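PDB 6Z34: CymD, which is an outer membrane channel of the FadL family that probably admits monoaromatic hydrocarbons by lateral diffusion during their biodegradation. Local coordinates for residues A[182-187]-A[325-330]; A[268-273]-A[315-320]; A[164-169]-A[201-206]. All blocks are in the same frame, centred on the assembly; numbering follows the deposited sequence.

All three contacts pair antiparallel strands on the same side of the chain's centre, at one end of the FadL-type barrel. Contacts 1 and 2 have centres about 13 Å apart and share a hairpin: strand 313-318 of contact 2 leads into strand 324-328 of contact 1, and Ile325 N lies 2.9 Å from Phe316 O, a probable hydrogen bond. Contacts 2 and 3, with centres about 12 Å apart, meet through apolar side chains. Leu271 CD2 lies 3.9 Å from Ala205 CB. Contacts 1 and 3 do not touch; their nearest atoms are about 5 Å apart. In sequence, contact 2 is nested within the loop closed by contact 1.

Contact 1 (A[182-187]-A[325-330]); sequences GQVSGS and INLKLP
Ser185 and Asn326 form the hydrogen-bonded pair of this short antiparallel bridge. Asn326 N donates to Ser185 O at 2.7 Å, and Ser185 N donates back to Asn326 O at 3.0 Å. A third backbone bond, from Lys328 N to Gln183 O, is longer at 3.3 Å and extends the pairing beyond strand 184-185. CA-H...O contacts accompany these bonds. The closest runs from Val184 CA to Asn326 O at 3.2 Å. The short strand thus pairs with strand 324-328, whose other neighbour is strand 313-318. At Gly186 the backbone passes close to Ile325, with the two CA atoms 4.2 Å apart.

The apolar contacts lie on the face that carries Val184 and Leu327. Val184 uses both branches. CG1 is anti to the backbone N (chi1 -167°) and meets Ile325 CD1 at 3.5 Å, a tight carbon contact. CG2 reaches Leu327 CD2 at 3.7 Å. Leu178 of helix 172-180 and Met189 of helix 188-193 also touch Val184.

Gln183 and Lys328 meet through their aliphatic parts. Gln183 CB lies 3.8 Å from both CG and CD of Lys328.

The chemistry is therefore mainly backbone pairing. Main-chain bonds carry the polar part, and the branched apolar contact across the strands is confined to Val184, Ile325 and Leu327.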
ATOM      1  N   GLY A 182      11.952   0.396 -30.636  1.00115.41           N
ATOM      2  CA  GLY A 182      12.855  -0.516 -29.969  1.00116.62           C
ATOM      3  C   GLY A 182      12.366  -0.850 -28.579  1.00116.28           C
ATOM      4  O   GLY A 182      13.143  -0.834 -27.622  1.00117.98           O
ATOM      5  N   GLN A 183      11.074  -1.141 -28.440  1.00113.44           N
ATOM      6  CA  GLN A 183      10.540  -1.524 -27.139  1.00111.05           C
ATOM      7  C   GLN A 183      10.009  -2.953 -27.069  1.00101.50           C
ATOM      8  O   GLN A 183       9.890  -3.490 -25.962  1.00 96.73           O
ATOM      9  CB  GLN A 183       9.434  -0.543 -26.697  1.00113.60           C
ATOM     10  CG  GLN A 183       9.651   0.895 -27.193  1.00124.48           C
ATOM     11  CD  GLN A 183       8.640   1.878 -26.635  1.00130.50           C
ATOM     12  OE1 GLN A 183       7.655   2.203 -27.283  1.00136.51           O
ATOM     13  NE2 GLN A 183       8.844   2.289 -25.377  1.00125.49           N
ATOM     14  N   VAL A 184       9.633  -3.558 -28.190  1.00100.35           N
ATOM     15  CA  VAL A 184       9.296  -4.975 -28.237  1.00 93.48           C
ATOM     16  C   VAL A 184      10.454  -5.739 -28.858  1.00 96.94           C
ATOM     17  O   VAL A 184      11.060  -5.286 -29.836  1.00105.90           O
ATOM     18  CB  VAL A 184       8.011  -5.232 -29.039  1.00 93.49           C
ATOM     19  CG1 VAL A 184       7.519  -6.650 -28.805  1.00 86.14           C
ATOM     20  CG2 VAL A 184       6.978  -4.228 -28.668  1.00 89.88           C
ATOM     21  N   SER A 185      10.735  -6.913 -28.314  1.00 90.45           N
ATOM     22  CA  SER A 185      11.746  -7.776 -28.896  1.00 94.54           C
ATOM     23  C   SER A 185      11.292  -9.220 -28.735  1.00 93.63           C
ATOM     24  O   SER A 185      10.233  -9.501 -28.163  1.00 85.48           O
ATOM     25  CB  SER A 185      13.112  -7.533 -28.248  1.00 99.39           C
ATOM     26  OG  SER A 185      13.386  -6.148 -28.155  1.00103.61           O
ATOM     27  N   GLY A 186      12.096 -10.131 -29.248  1.00 85.18           N
ATOM     28  CA  GLY A 186      11.841 -11.529 -28.971  1.00 82.27           C
ATOM     29  C   GLY A 186      11.380 -12.247 -30.222  1.00 91.84           C
ATOM     30  O   GLY A 186      10.657 -11.687 -31.058  1.00 78.21           O
ATOM     31  N   SER A 187      11.791 -13.514 -30.343  1.00108.51           N
ATOM     32  CA  SER A 187      11.506 -14.339 -31.513  1.00109.89           C
ATOM     33  C   SER A 187      10.021 -14.589 -31.721  1.00111.00           C
ATOM     34  O   SER A 187       9.641 -15.074 -32.791  1.00120.05           O
ATOM     35  CB  SER A 187      12.236 -15.675 -31.390  1.00114.13           C
ATOM     36  OG  SER A 187      12.120 -16.204 -30.075  1.00119.33           O
ATOM     37  N   ILE A 325       8.967 -12.992 -25.927  1.00 80.65           N
ATOM     38  CA  ILE A 325       8.554 -11.659 -26.330  1.00 82.74           C
ATOM     39  C   ILE A 325       8.916 -10.730 -25.185  1.00 88.29           C
ATOM     40  O   ILE A 325       8.603 -11.019 -24.026  1.00 91.13           O
ATOM     41  CB  ILE A 325       7.051 -11.590 -26.664  1.00 90.82           C
ATOM     42  CG1 ILE A 325       6.685 -10.199 -27.158  1.00 91.21           C
ATOM     43  CG2 ILE A 325       6.175 -12.019 -25.494  1.00 91.02           C
ATOM     44  CD1 ILE A 325       6.956 -10.051 -28.608  1.00 89.66           C
ATOM     45  N   ASN A 326       9.625  -9.652 -25.495  1.00 91.58           N
ATOM     46  CA  ASN A 326      10.146  -8.753 -24.479  1.00 89.00           C
ATOM     47  C   ASN A 326       9.518  -7.382 -24.640  1.00 84.72           C
ATOM     48  O   ASN A 326       9.155  -6.970 -25.742  1.00100.36           O
ATOM     49  CB  ASN A 326      11.658  -8.643 -24.565  1.00103.95           C
ATOM     50  CG  ASN A 326      12.348  -9.926 -24.176  1.00117.51           C
ATOM     51  OD1 ASN A 326      12.035 -10.528 -23.148  1.00121.40           O
ATOM     52  ND2 ASN A 326      13.277 -10.368 -25.010  1.00123.07           N
ATOM     53  N   LEU A 327       9.407  -6.667 -23.536  1.00 86.76           N
ATOM     54  CA  LEU A 327       8.563  -5.489 -23.531  1.00 88.70           C
ATOM     55  C   LEU A 327       9.003  -4.550 -22.420  1.00 98.95           C
ATOM     56  O   LEU A 327       9.110  -4.969 -21.263  1.00 90.71           O
ATOM     57  CB  LEU A 327       7.115  -5.928 -23.334  1.00 83.74           C
ATOM     58  CG  LEU A 327       6.035  -4.907 -23.599  1.00 90.74           C
ATOM     59  CD1 LEU A 327       6.149  -3.756 -22.718  1.00 96.63           C
ATOM     60  CD2 LEU A 327       6.141  -4.466 -25.043  1.00 94.01           C
ATOM     61  N   LYS A 328       9.270  -3.294 -22.776  1.00109.46           N
ATOM     62  CA  LYS A 328       9.510  -2.233 -21.804  1.00109.66           C
ATOM     63  C   LYS A 328       8.274  -1.324 -21.771  1.00111.52           C
ATOM     64  O   LYS A 328       7.597  -1.143 -22.794  1.00118.46           O
ATOM     65  CB  LYS A 328      10.760  -1.428 -22.140  1.00111.35           C
ATOM     66  CG  LYS A 328      10.475  -0.186 -23.042  1.00117.36           C
ATOM     67  CD  LYS A 328      11.666   0.435 -23.792  1.00124.33           C
ATOM     68  CE  LYS A 328      11.680   1.946 -23.749  1.00121.32           C
ATOM     69  NZ  LYS A 328      12.585   2.401 -24.853  1.00120.02           N
ATOM     70  N   LEU A 329       7.962  -0.777 -20.575  1.00106.22           N
ATOM     71  CA  LEU A 329       6.920   0.243 -20.388  1.00112.81           C
ATOM     72  C   LEU A 329       7.395   1.339 -19.442  1.00119.03           C
ATOM     73  O   LEU A 329       6.729   1.638 -18.448  1.00119.66           O
ATOM     74  CB  LEU A 329       5.653  -0.363 -19.821  1.00107.82           C
ATOM     75  CG  LEU A 329       4.713  -1.345 -20.464  1.00105.40           C
ATOM     76  CD1 LEU A 329       4.494  -1.036 -21.918  1.00102.95           C
ATOM     77  CD2 LEU A 329       5.282  -2.708 -20.247  1.00103.82           C
ATOM     78  N   PRO A 330       8.558   1.955 -19.691  1.00124.15           N
ATOM     79  CA  PRO A 330       9.078   2.903 -18.701  1.00128.77           C
ATOM     80  C   PRO A 330       8.090   4.032 -18.470  1.00136.35           C
ATOM     81  O   PRO A 330       7.999   4.945 -19.294  1.00141.27           O
ATOM     82  CB  PRO A 330      10.384   3.406 -19.325  1.00122.66           C
ATOM     83  CG  PRO A 330      10.208   3.242 -20.783  1.00124.23           C
ATOM     84  CD  PRO A 330       9.184   2.145 -21.008  1.00124.79           C
TER

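Contact 2 (A[268-273]-A[315-320]); sequences SGELKL and NFKQKA
Glu270 O receives the amide of Lys317 at 2.9 Å. The same oxygen also takes a CA-H...O contact from Phe316 CA at 3.3 Å. Glu270 N completes the pair by donating to Lys317 O. Further along, Lys272 and Asn315 exchange another two backbone bonds. At the other end Lys319 N donates to Ser268 O at 2.9 Å, almost straight (172° at the hydrogen). This last bond reaches past the end of strand 315-318.

Gly269 lies where the two backbones come close. Its CA is 3.3 Å from Lys317 O. The Phe316 ring extends past this glycine. Its CE1 is 3.8 Å from Gly269 N, and the approach is oblique to the ring. Beside Phe316, Leu271 CD1 touches Phe316 CB at 3.9 Å and lies 3.2 Å from Asn315 O. A chi1 of -174° swings Leu271 CG away from its own amide, which brings CD1 over to segment 315-320, while CD2 faces Ala205. Leu188 of helix 188-193 also packs on Phe316.

On the other face Glu270 CG rests against Lys317 CB. The carboxylate makes a long salt bridge, OE1 to Lys317 NZ at 3.6 Å. The Lys319 amine is also nearby but not in contact. At the strand end, Gln318 OE1 is hydrogen-bonded to Thr321 OG1.

The backbone bonds thus provide the main polar grip. Leu271 and Phe316 make one face apolar. On the other, the two lysines would probably stabilise the negative charge of Glu270, at long range rather than through a close ion pair.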
ATOM      1  N   SER A 268       1.048 -20.501 -23.765  1.00 66.81           N
ATOM      2  CA  SER A 268       1.333 -20.540 -22.343  1.00 72.38           C
ATOM      3  C   SER A 268       2.839 -20.484 -22.099  1.00 70.52           C
ATOM      4  O   SER A 268       3.640 -20.866 -22.954  1.00 69.34           O
ATOM      5  CB  SER A 268       0.729 -21.801 -21.721  1.00 79.72           C
ATOM      6  OG  SER A 268       1.674 -22.852 -21.679  1.00 86.47           O
ATOM      7  N   GLY A 269       3.223 -19.984 -20.932  1.00 64.43           N
ATOM      8  CA  GLY A 269       4.633 -19.910 -20.619  1.00 62.47           C
ATOM      9  C   GLY A 269       4.880 -19.139 -19.341  1.00 63.46           C
ATOM     10  O   GLY A 269       3.963 -18.858 -18.564  1.00 64.66           O
ATOM     11  N   GLU A 270       6.150 -18.813 -19.145  1.00 68.86           N
ATOM     12  CA  GLU A 270       6.611 -18.116 -17.959  1.00 67.82           C
ATOM     13  C   GLU A 270       6.634 -16.613 -18.207  1.00 69.33           C
ATOM     14  O   GLU A 270       6.918 -16.144 -19.312  1.00 69.07           O
ATOM     15  CB  GLU A 270       8.001 -18.617 -17.554  1.00 83.06           C
ATOM     16  CG  GLU A 270       9.158 -18.031 -18.370  1.00107.45           C
ATOM     17  CD  GLU A 270      10.432 -17.829 -17.549  1.00121.87           C
ATOM     18  OE1 GLU A 270      11.052 -18.842 -17.153  1.00129.50           O
ATOM     19  OE2 GLU A 270      10.813 -16.660 -17.311  1.00117.35           O
ATOM     20  N   LEU A 271       6.314 -15.859 -17.164  1.00 70.52           N
ATOM     21  CA  LEU A 271       6.362 -14.405 -17.191  1.00 70.59           C
ATOM     22  C   LEU A 271       7.264 -13.908 -16.070  1.00 70.75           C
ATOM     23  O   LEU A 271       7.238 -14.440 -14.953  1.00 76.80           O
ATOM     24  CB  LEU A 271       4.967 -13.786 -17.038  1.00 64.34           C
ATOM     25  CG  LEU A 271       4.907 -12.267 -17.187  1.00 66.83           C
ATOM     26  CD1 LEU A 271       5.113 -11.868 -18.650  1.00 68.07           C
ATOM     27  CD2 LEU A 271       3.593 -11.707 -16.648  1.00 65.09           C
ATOM     28  N   LYS A 272       8.047 -12.880 -16.372  1.00 68.31           N
ATOM     29  CA  LYS A 272       8.918 -12.252 -15.396  1.00 69.27           C
ATOM     30  C   LYS A 272       8.732 -10.744 -15.482  1.00 68.64           C
ATOM     31  O   LYS A 272       8.815 -10.170 -16.572  1.00 70.34           O
ATOM     32  CB  LYS A 272      10.377 -12.648 -15.647  1.00 76.24           C
ATOM     33  CG  LYS A 272      11.382 -11.820 -14.892  1.00 89.38           C
ATOM     34  CD  LYS A 272      12.725 -11.797 -15.603  1.00100.90           C
ATOM     35  CE  LYS A 272      13.652 -10.766 -14.994  1.00108.64           C
ATOM     36  NZ  LYS A 272      13.460  -9.442 -15.631  1.00110.92           N
ATOM     37  N   LEU A 273       8.430 -10.108 -14.351  1.00 63.66           N
ATOM     38  CA  LEU A 273       8.496  -8.654 -14.256  1.00 66.37           C
ATOM     39  C   LEU A 273       9.818  -8.287 -13.599  1.00 77.23           C
ATOM     40  O   LEU A 273      10.300  -9.000 -12.714  1.00 84.44           O
ATOM     41  CB  LEU A 273       7.338  -8.068 -13.453  1.00 61.00           C
ATOM     42  CG  LEU A 273       5.970  -8.184 -14.107  1.00 68.11           C
ATOM     43  CD1 LEU A 273       5.064  -7.101 -13.575  1.00 69.33           C
ATOM     44  CD2 LEU A 273       6.090  -8.121 -15.625  1.00 74.92           C
ATOM     45  N   ASN A 315       8.929  -9.676 -19.603  1.00 79.17           N
ATOM     46  CA  ASN A 315       9.403 -10.740 -20.478  1.00 80.33           C
ATOM     47  C   ASN A 315       8.516 -11.967 -20.338  1.00 76.40           C
ATOM     48  O   ASN A 315       8.218 -12.408 -19.222  1.00 76.58           O
ATOM     49  CB  ASN A 315      10.863 -11.112 -20.176  1.00 93.55           C
ATOM     50  CG  ASN A 315      11.772  -9.901 -20.109  1.00107.71           C
ATOM     51  OD1 ASN A 315      11.430  -8.832 -20.619  1.00118.01           O
ATOM     52  ND2 ASN A 315      12.944 -10.067 -19.511  1.00106.79           N
ATOM     53  N   PHE A 316       8.089 -12.507 -21.476  1.00 66.15           N
ATOM     54  CA  PHE A 316       7.301 -13.728 -21.543  1.00 61.74           C
ATOM     55  C   PHE A 316       8.072 -14.729 -22.389  1.00 71.36           C
ATOM     56  O   PHE A 316       8.599 -14.374 -23.447  1.00 83.29           O
ATOM     57  CB  PHE A 316       5.913 -13.446 -22.137  1.00 61.15           C
ATOM     58  CG  PHE A 316       5.194 -14.669 -22.654  1.00 64.10           C
ATOM     59  CD1 PHE A 316       4.296 -15.360 -21.845  1.00 65.37           C
ATOM     60  CD2 PHE A 316       5.392 -15.110 -23.967  1.00 60.03           C
ATOM     61  CE1 PHE A 316       3.621 -16.480 -22.323  1.00 62.25           C
ATOM     62  CE2 PHE A 316       4.728 -16.229 -24.457  1.00 62.42           C
ATOM     63  CZ  PHE A 316       3.844 -16.917 -23.642  1.00 73.46           C
ATOM     64  N   LYS A 317       8.158 -15.968 -21.918  1.00 68.62           N
ATOM     65  CA  LYS A 317       8.883 -17.015 -22.626  1.00 74.67           C
ATOM     66  C   LYS A 317       7.948 -18.204 -22.778  1.00 80.54           C
ATOM     67  O   LYS A 317       7.456 -18.742 -21.781  1.00 81.11           O
ATOM     68  CB  LYS A 317      10.183 -17.403 -21.902  1.00 76.63           C
ATOM     69  CG  LYS A 317      10.511 -18.894 -21.958  1.00 93.05           C
ATOM     70  CD  LYS A 317      11.945 -19.192 -21.533  1.00102.67           C
ATOM     71  CE  LYS A 317      12.116 -20.669 -21.267  1.00103.88           C
ATOM     72  NZ  LYS A 317      11.309 -21.007 -20.056  1.00109.01           N
ATOM     73  N   GLN A 318       7.687 -18.587 -24.028  1.00 80.85           N
ATOM     74  CA  GLN A 318       6.689 -19.607 -24.327  1.00 81.49           C
ATOM     75  C   GLN A 318       7.220 -20.985 -23.942  1.00 87.11           C
ATOM     76  O   GLN A 318       8.304 -21.387 -24.372  1.00 87.92           O
ATOM     77  CB  GLN A 318       6.332 -19.544 -25.809  1.00 78.30           C
ATOM     78  CG  GLN A 318       5.329 -20.562 -26.290  1.00 82.89           C
ATOM     79  CD  GLN A 318       5.245 -20.579 -27.822  1.00 89.09           C
ATOM     80  OE1 GLN A 318       6.266 -20.560 -28.504  1.00 89.56           O
ATOM     81  NE2 GLN A 318       4.031 -20.612 -28.355  1.00 81.25           N
ATOM     82  N   LYS A 319       6.451 -21.713 -23.124  1.00100.93           N
ATOM     83  CA  LYS A 319       7.008 -22.874 -22.428  1.00108.95           C
ATOM     84  C   LYS A 319       7.274 -24.048 -23.367  1.00113.49           C
ATOM     85  O   LYS A 319       8.108 -24.908 -23.057  1.00118.10           O
ATOM     86  CB  LYS A 319       6.085 -23.304 -21.284  1.00111.25           C
ATOM     87  CG  LYS A 319       6.763 -24.236 -20.275  1.00117.85           C
ATOM     88  CD  LYS A 319       7.821 -23.499 -19.440  1.00113.94           C
ATOM     89  CE  LYS A 319       8.578 -24.447 -18.511  1.00109.15           C
ATOM     90  NZ  LYS A 319       9.407 -23.737 -17.488  1.00108.00           N
ATOM     91  N   ALA A 320       6.595 -24.109 -24.515  1.00109.60           N
ATOM     92  CA  ALA A 320       6.905 -25.160 -25.478  1.00119.83           C
ATOM     93  C   ALA A 320       8.246 -24.899 -26.148  1.00126.61           C
ATOM     94  O   ALA A 320       9.162 -25.731 -26.096  1.00130.17           O
ATOM     95  CB  ALA A 320       5.792 -25.265 -26.524  1.00118.67           C
TER

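Contact 3 (A[164-169]-A[201-206]); sequences VNLGLL and GYLSAD
The Tyr202 ring meets Leu169 at its edge. Leu169 CB lies in the ring plane, and CD2 reaches Tyr202 CD1 at 3.5 Å. With chi1 at -167° the Tyr202 ring is carried back along the neighbouring strand toward Gly167. There OH lies 3.6 Å from Gly167 CA. The hydroxyl is hydrogen-bonded to Glu129 O. The amide of Asn165 and the carboxylate of Asp206 are turned 49° apart. Their closest atoms, Asn165 ND2 and Asp206 OD1, are 2.8 Å apart, but the angle is too poor for a hydrogen bond. Tyr131 OH is hydrogen-bonded to the other oxygen, Asp206 OD2.

Two backbone pairs hold the strands together. Leu166 exchanges bonds with Ala205, including Ala205 N to Leu166 O at 2.7 Å. Leu168 and Leu203 exchange another two. On their face Leu166 CD1 meets Leu203 CD2 at 3.9 Å.

The contact is largely buried where segment 164-169 of strand 151-171 runs almost exactly antiparallel to segment 201-205 of strand 198-229. Strand 131-146 flanks the first strand. Strand 234-259 flanks the second, with Ala253 against Leu203 and Ala205. Helices 172-180 and 188-193 lie in the chain connection between the paired strands.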
ATOM      1  N   VAL A 164       1.215  -9.769  -8.211  1.00 55.03           N
ATOM      2  CA  VAL A 164       0.416  -9.023  -9.187  1.00 55.65           C
ATOM      3  C   VAL A 164      -0.266  -9.985 -10.153  1.00 53.14           C
ATOM      4  O   VAL A 164       0.372 -10.897 -10.692  1.00 53.74           O
ATOM      5  CB  VAL A 164       1.250  -7.971  -9.950  1.00 70.37           C
ATOM      6  CG1 VAL A 164       2.341  -8.610 -10.727  1.00 76.16           C
ATOM      7  CG2 VAL A 164       0.370  -7.135 -10.876  1.00 63.48           C
ATOM      8  N   ASN A 165      -1.580  -9.817 -10.306  1.00 53.95           N
ATOM      9  CA  ASN A 165      -2.373 -10.375 -11.392  1.00 54.70           C
ATOM     10  C   ASN A 165      -2.602  -9.266 -12.406  1.00 60.82           C
ATOM     11  O   ASN A 165      -2.863  -8.120 -12.033  1.00 74.22           O
ATOM     12  CB  ASN A 165      -3.731 -10.903 -10.899  1.00 64.66           C
ATOM     13  CG  ASN A 165      -3.614 -12.126 -10.010  1.00 72.88           C
ATOM     14  OD1 ASN A 165      -2.610 -12.836 -10.029  1.00 76.98           O
ATOM     15  ND2 ASN A 165      -4.670 -12.399  -9.248  1.00 81.19           N
ATOM     16  N   LEU A 166      -2.489  -9.594 -13.688  1.00 59.62           N
ATOM     17  CA  LEU A 166      -2.600  -8.543 -14.687  1.00 61.37           C
ATOM     18  C   LEU A 166      -3.148  -9.103 -15.979  1.00 62.57           C
ATOM     19  O   LEU A 166      -3.047 -10.304 -16.261  1.00 55.92           O
ATOM     20  CB  LEU A 166      -1.255  -7.854 -14.943  1.00 59.46           C
ATOM     21  CG  LEU A 166      -0.100  -8.621 -15.598  1.00 63.00           C
ATOM     22  CD1 LEU A 166      -0.134  -8.724 -17.131  1.00 74.22           C
ATOM     23  CD2 LEU A 166       1.178  -7.964 -15.136  1.00 55.09           C
ATOM     24  N   GLY A 167      -3.721  -8.189 -16.761  1.00 71.63           N
ATOM     25  CA  GLY A 167      -4.128  -8.406 -18.134  1.00 68.27           C
ATOM     26  C   GLY A 167      -3.755  -7.181 -18.941  1.00 71.49           C
ATOM     27  O   GLY A 167      -3.921  -6.048 -18.482  1.00 69.61           O
ATOM     28  N   LEU A 168      -3.239  -7.386 -20.144  1.00 70.22           N
ATOM     29  CA  LEU A 168      -2.708  -6.269 -20.915  1.00 71.08           C
ATOM     30  C   LEU A 168      -3.021  -6.518 -22.382  1.00 73.59           C
ATOM     31  O   LEU A 168      -2.524  -7.484 -22.966  1.00 75.01           O
ATOM     32  CB  LEU A 168      -1.209  -6.116 -20.679  1.00 67.94           C
ATOM     33  CG  LEU A 168      -0.551  -5.122 -21.630  1.00 81.36           C
ATOM     34  CD1 LEU A 168      -0.981  -3.718 -21.290  1.00 85.22           C
ATOM     35  CD2 LEU A 168       0.960  -5.241 -21.580  1.00 85.77           C
ATOM     36  N   LEU A 169      -3.852  -5.662 -22.965  1.00 76.98           N
ATOM     37  CA  LEU A 169      -4.230  -5.767 -24.367  1.00 76.58           C
ATOM     38  C   LEU A 169      -3.391  -4.800 -25.189  1.00 82.73           C
ATOM     39  O   LEU A 169      -3.302  -3.610 -24.868  1.00 87.05           O
ATOM     40  CB  LEU A 169      -5.719  -5.479 -24.567  1.00 70.51           C
ATOM     41  CG  LEU A 169      -6.366  -5.949 -25.876  1.00 82.32           C
ATOM     42  CD1 LEU A 169      -6.049  -5.024 -27.062  1.00 92.90           C
ATOM     43  CD2 LEU A 169      -5.970  -7.393 -26.193  1.00 75.38           C
ATOM     44  N   GLY A 201      -2.818  -8.680 -29.282  1.00 78.73           N
ATOM     45  CA  GLY A 201      -2.237  -9.642 -28.367  1.00 72.15           C
ATOM     46  C   GLY A 201      -2.737  -9.350 -26.961  1.00 73.04           C
ATOM     47  O   GLY A 201      -2.844  -8.194 -26.559  1.00 77.32           O
ATOM     48  N   TYR A 202      -3.058 -10.413 -26.230  1.00 68.09           N
ATOM     49  CA  TYR A 202      -3.548 -10.293 -24.862  1.00 72.24           C
ATOM     50  C   TYR A 202      -2.621 -11.058 -23.927  1.00 70.82           C
ATOM     51  O   TYR A 202      -2.537 -12.288 -24.000  1.00 66.02           O
ATOM     52  CB  TYR A 202      -4.982 -10.801 -24.740  1.00 74.30           C
ATOM     53  CG  TYR A 202      -5.599 -10.409 -23.428  1.00 75.57           C
ATOM     54  CD1 TYR A 202      -5.807  -9.071 -23.115  1.00 76.96           C
ATOM     55  CD2 TYR A 202      -5.938 -11.369 -22.482  1.00 81.78           C
ATOM     56  CE1 TYR A 202      -6.357  -8.698 -21.905  1.00 82.87           C
ATOM     57  CE2 TYR A 202      -6.488 -11.007 -21.259  1.00 79.38           C
ATOM     58  CZ  TYR A 202      -6.695  -9.671 -20.978  1.00 78.71           C
ATOM     59  OH  TYR A 202      -7.244  -9.296 -19.775  1.00 76.64           O
ATOM     60  N   LEU A 203      -1.933 -10.331 -23.053  1.00 70.74           N
ATOM     61  CA  LEU A 203      -1.147 -10.939 -21.985  1.00 70.07           C
ATOM     62  C   LEU A 203      -2.010 -11.065 -20.740  1.00 61.85           C
ATOM     63  O   LEU A 203      -2.477 -10.061 -20.203  1.00 72.65           O
ATOM     64  CB  LEU A 203       0.100 -10.118 -21.683  1.00 76.72           C
ATOM     65  CG  LEU A 203       1.055 -10.816 -20.724  1.00 71.25           C
ATOM     66  CD1 LEU A 203       1.714 -11.971 -21.439  1.00 66.39           C
ATOM     67  CD2 LEU A 203       2.099  -9.822 -20.186  1.00 74.94           C
ATOM     68  N   SER A 204      -2.225 -12.297 -20.296  1.00 62.47           N
ATOM     69  CA  SER A 204      -3.084 -12.618 -19.167  1.00 54.29           C
ATOM     70  C   SER A 204      -2.245 -13.338 -18.124  1.00 61.22           C
ATOM     71  O   SER A 204      -1.534 -14.292 -18.455  1.00 61.10           O
ATOM     72  CB  SER A 204      -4.266 -13.496 -19.609  1.00 57.24           C
ATOM     73  OG  SER A 204      -5.057 -13.878 -18.499  1.00 83.18           O
ATOM     74  N   ALA A 205      -2.307 -12.876 -16.866  1.00 57.98           N
ATOM     75  CA  ALA A 205      -1.452 -13.486 -15.844  1.00 49.59           C
ATOM     76  C   ALA A 205      -2.191 -13.354 -14.512  1.00 59.80           C
ATOM     77  O   ALA A 205      -1.939 -12.453 -13.705  1.00 64.99           O
ATOM     78  CB  ALA A 205      -0.066 -12.848 -15.806  1.00 55.43           C
ATOM     79  N   ASP A 206      -3.109 -14.290 -14.282  1.00 59.77           N
ATOM     80  CA  ASP A 206      -4.118 -14.168 -13.239  1.00 68.58           C
ATOM     81  C   ASP A 206      -4.333 -15.519 -12.566  1.00 81.49           C
ATOM     82  O   ASP A 206      -4.715 -16.489 -13.237  1.00 88.33           O
ATOM     83  CB  ASP A 206      -5.426 -13.651 -13.844  1.00 69.46           C
ATOM     84  CG  ASP A 206      -6.271 -12.886 -12.852  1.00 78.98           C
ATOM     85  OD1 ASP A 206      -6.054 -13.032 -11.636  1.00 82.13           O
ATOM     86  OD2 ASP A 206      -7.163 -12.138 -13.297  1.00 84.97           O
TER